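Local coordinates for protein cyclin-dependent kinase inhibitor 3 (Homo sapiens, PDB 1FPZ) that removes phosphate from phosphotyrosine and phosphoserine or phosphothreonine residues of proteins, and dephosphorylates the cell-cycle kinase CDK2 in a cyclin-dependent manner, at residues E83-Y87 and R88-L92. The protein carries 1 engineered substitution. Sequence-based numbering, arbitrary orientation.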
loop_
_atom_site.group_PDB
_atom_site.type_symbol
_atom_site.label_atom_id
_atom_site.label_comp_id
_atom_site.label_asym_id
_atom_site.label_seq_id
_atom_site.Cartn_x
_atom_site.Cartn_y
_atom_site.Cartn_z
ATOM N N GLU A 83 4.442 -14.684 -4.863
ATOM C CA GLU A 83 3.063 -14.600 -4.427
ATOM C C GLU A 83 2.124 -14.508 -5.599
ATOM O O GLU A 83 1.158 -15.262 -5.688
ATOM C CB GLU A 83 2.858 -13.385 -3.547
ATOM C CG GLU A 83 3.748 -13.353 -2.344
ATOM C CD GLU A 83 3.421 -12.188 -1.474
ATOM O OE1 GLU A 83 2.285 -12.168 -0.951
ATOM O OE2 GLU A 83 4.290 -11.298 -1.328
ATOM N N LEU A 84 2.400 -13.579 -6.508
ATOM C CA LEU A 84 1.530 -13.419 -7.658
ATOM C C LEU A 84 1.370 -14.763 -8.358
ATOM O O LEU A 84 0.345 -15.023 -8.990
ATOM C CB LEU A 84 2.082 -12.347 -8.603
ATOM C CG LEU A 84 2.101 -10.942 -7.971
ATOM C CD1 LEU A 84 2.948 -10.001 -8.791
ATOM C CD2 LEU A 84 0.697 -10.403 -7.850
ATOM N N SER A 85 2.378 -15.619 -8.224
ATOM C CA SER A 85 2.326 -16.952 -8.814
ATOM C C SER A 85 1.447 -17.838 -7.939
ATOM O O SER A 85 0.442 -18.386 -8.396
ATOM C CB SER A 85 3.723 -17.553 -8.897
ATOM O OG SER A 85 4.375 -17.144 -10.085
ATOM N N LYS A 86 1.838 -17.971 -6.677
ATOM C CA LYS A 86 1.081 -18.772 -5.725
ATOM C C LYS A 86 -0.419 -18.545 -5.820
ATOM O O LYS A 86 -1.188 -19.474 -6.047
ATOM C CB LYS A 86 1.519 -18.460 -4.294
ATOM C CG LYS A 86 0.602 -19.070 -3.249
ATOM C CD LYS A 86 1.202 -18.983 -1.864
ATOM C CE LYS A 86 2.457 -19.834 -1.773
ATOM N NZ LYS A 86 3.080 -19.748 -0.425
ATOM N N TYR A 87 -0.827 -17.298 -5.639
ATOM C CA TYR A 87 -2.233 -16.922 -5.663
ATOM C C TYR A 87 -2.819 -16.821 -7.085
ATOM O O TYR A 87 -3.876 -16.225 -7.305
ATOM C CB TYR A 87 -2.384 -15.603 -4.891
ATOM C CG TYR A 87 -1.664 -15.613 -3.545
ATOM C CD1 TYR A 87 -0.946 -14.497 -3.103
ATOM C CD2 TYR A 87 -1.681 -16.744 -2.727
ATOM C CE1 TYR A 87 -0.256 -14.510 -1.882
ATOM C CE2 TYR A 87 -0.997 -16.764 -1.506
ATOM C CZ TYR A 87 -0.288 -15.648 -1.093
ATOM O OH TYR A 87 0.392 -15.677 0.098
ATOM N N ARG A 88 -2.126 -17.434 -8.039
ATOM C CA ARG A 88 -2.527 -17.454 -9.444
ATOM C C ARG A 88 -2.892 -16.129 -10.098
ATOM O O ARG A 88 -3.936 -16.011 -10.735
ATOM C CB ARG A 88 -3.661 -18.470 -9.679
ATOM C CG ARG A 88 -3.140 -19.876 -10.049
ATOM C CD ARG A 88 -4.200 -20.824 -10.628
ATOM N NE ARG A 88 -5.112 -21.340 -9.611
ATOM C CZ ARG A 88 -5.896 -22.403 -9.774
ATOM N NH1 ARG A 88 -5.884 -23.075 -10.916
ATOM N NH2 ARG A 88 -6.692 -22.798 -8.790
ATOM N N VAL A 89 -2.016 -15.140 -9.948
ATOM C CA VAL A 89 -2.196 -13.821 -10.559
ATOM C C VAL A 89 -0.821 -13.310 -11.003
ATOM O O VAL A 89 -0.445 -12.174 -10.725
ATOM C CB VAL A 89 -2.817 -12.788 -9.567
ATOM C CG1 VAL A 89 -4.299 -12.594 -9.865
ATOM C CG2 VAL A 89 -2.628 -13.254 -8.123
ATOM N N PRO A 90 -0.060 -14.149 -11.718
ATOM C CA PRO A 90 1.281 -13.834 -12.217
ATOM C C PRO A 90 1.325 -12.639 -13.162
ATOM O O PRO A 90 2.328 -11.929 -13.235
ATOM C CB PRO A 90 1.697 -15.122 -12.922
ATOM C CG PRO A 90 0.859 -16.182 -12.242
ATOM C CD PRO A 90 -0.464 -15.493 -12.155
ATOM N N ASN A 91 0.246 -12.421 -13.901
ATOM C CA ASN A 91 0.220 -11.304 -14.834
ATOM C C ASN A 91 -0.645 -10.157 -14.326
ATOM O O ASN A 91 -1.263 -9.420 -15.107
ATOM C CB ASN A 91 -0.273 -11.769 -16.201
ATOM C CG ASN A 91 -1.638 -12.404 -16.132
ATOM O OD1 ASN A 91 -1.857 -13.339 -15.354
ATOM N ND2 ASN A 91 -2.570 -11.905 -16.940
ATOM N N LEU A 92 -0.671 -10.014 -13.004
ATOM C CA LEU A 92 -1.430 -8.959 -12.341
ATOM C C LEU A 92 -0.986 -7.619 -12.889
ATOM O O LEU A 92 -1.799 -6.831 -13.387
ATOM C CB LEU A 92 -1.176 -9.013 -10.827
ATOM C CG LEU A 92 -1.874 -7.993 -9.923
ATOM C CD1 LEU A 92 -3.370 -8.042 -10.156
ATOM C CD2 LEU A 92 -1.554 -8.296 -8.478
#
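Arg88 and Val89 turn their backbone N-H groups back onto the last turn of helix 81-86. Arg88 N donates to Ser85 O at 2.8 Å, approaching from well above the carbonyl plane, and Val89 N bonds to Leu84 O, whose modelled position is less certain. Arg88 makes this return possible with a positive phi of 50°, which reverses the chain just after Tyr87 has left helical geometry. Pro90 has no N-H to offer, and its ring lies alongside the helix end instead, with CG 3.8 Å from Ser85 CA. On the buried side, CG2 of Val89 sits against Tyr87 CB at 4.0 Å and more loosely against Leu84 CD2 at 4.4 Å. Leu84 CB rests 3.3 Å from Val89 O. With CG beside the backbone N (chi1 -65°), the isobutyl end of Leu84 is directed to Leu92; the two side chains cross at about a right angle, but their methyl groups are modelled too close and the detail is doubtful. Val60 of helix 60-70 touches both Val89 and Leu92, extending this apolar patch. The Tyr87 ring leads away from the turn, one face partly covered by Lys86 CB; it stacks with Tyr141 and meets Phe53 edge-to-face. The Tyr87 side chain lies about 9 Å from that of Ser140, the engineered replacement of the predicted nucleophilic cysteine. A type I turn from Val89 to Leu92, closed by the Leu92 N to Val89 O hydrogen bond, then leads into helix 92-98. The paired backbone bonds, with Arg88 in the left-handed backbone conformation as the C-prime residue, form a Schellman motif, ending one short helix just before the next in this protein-tyrosine phosphatase fold.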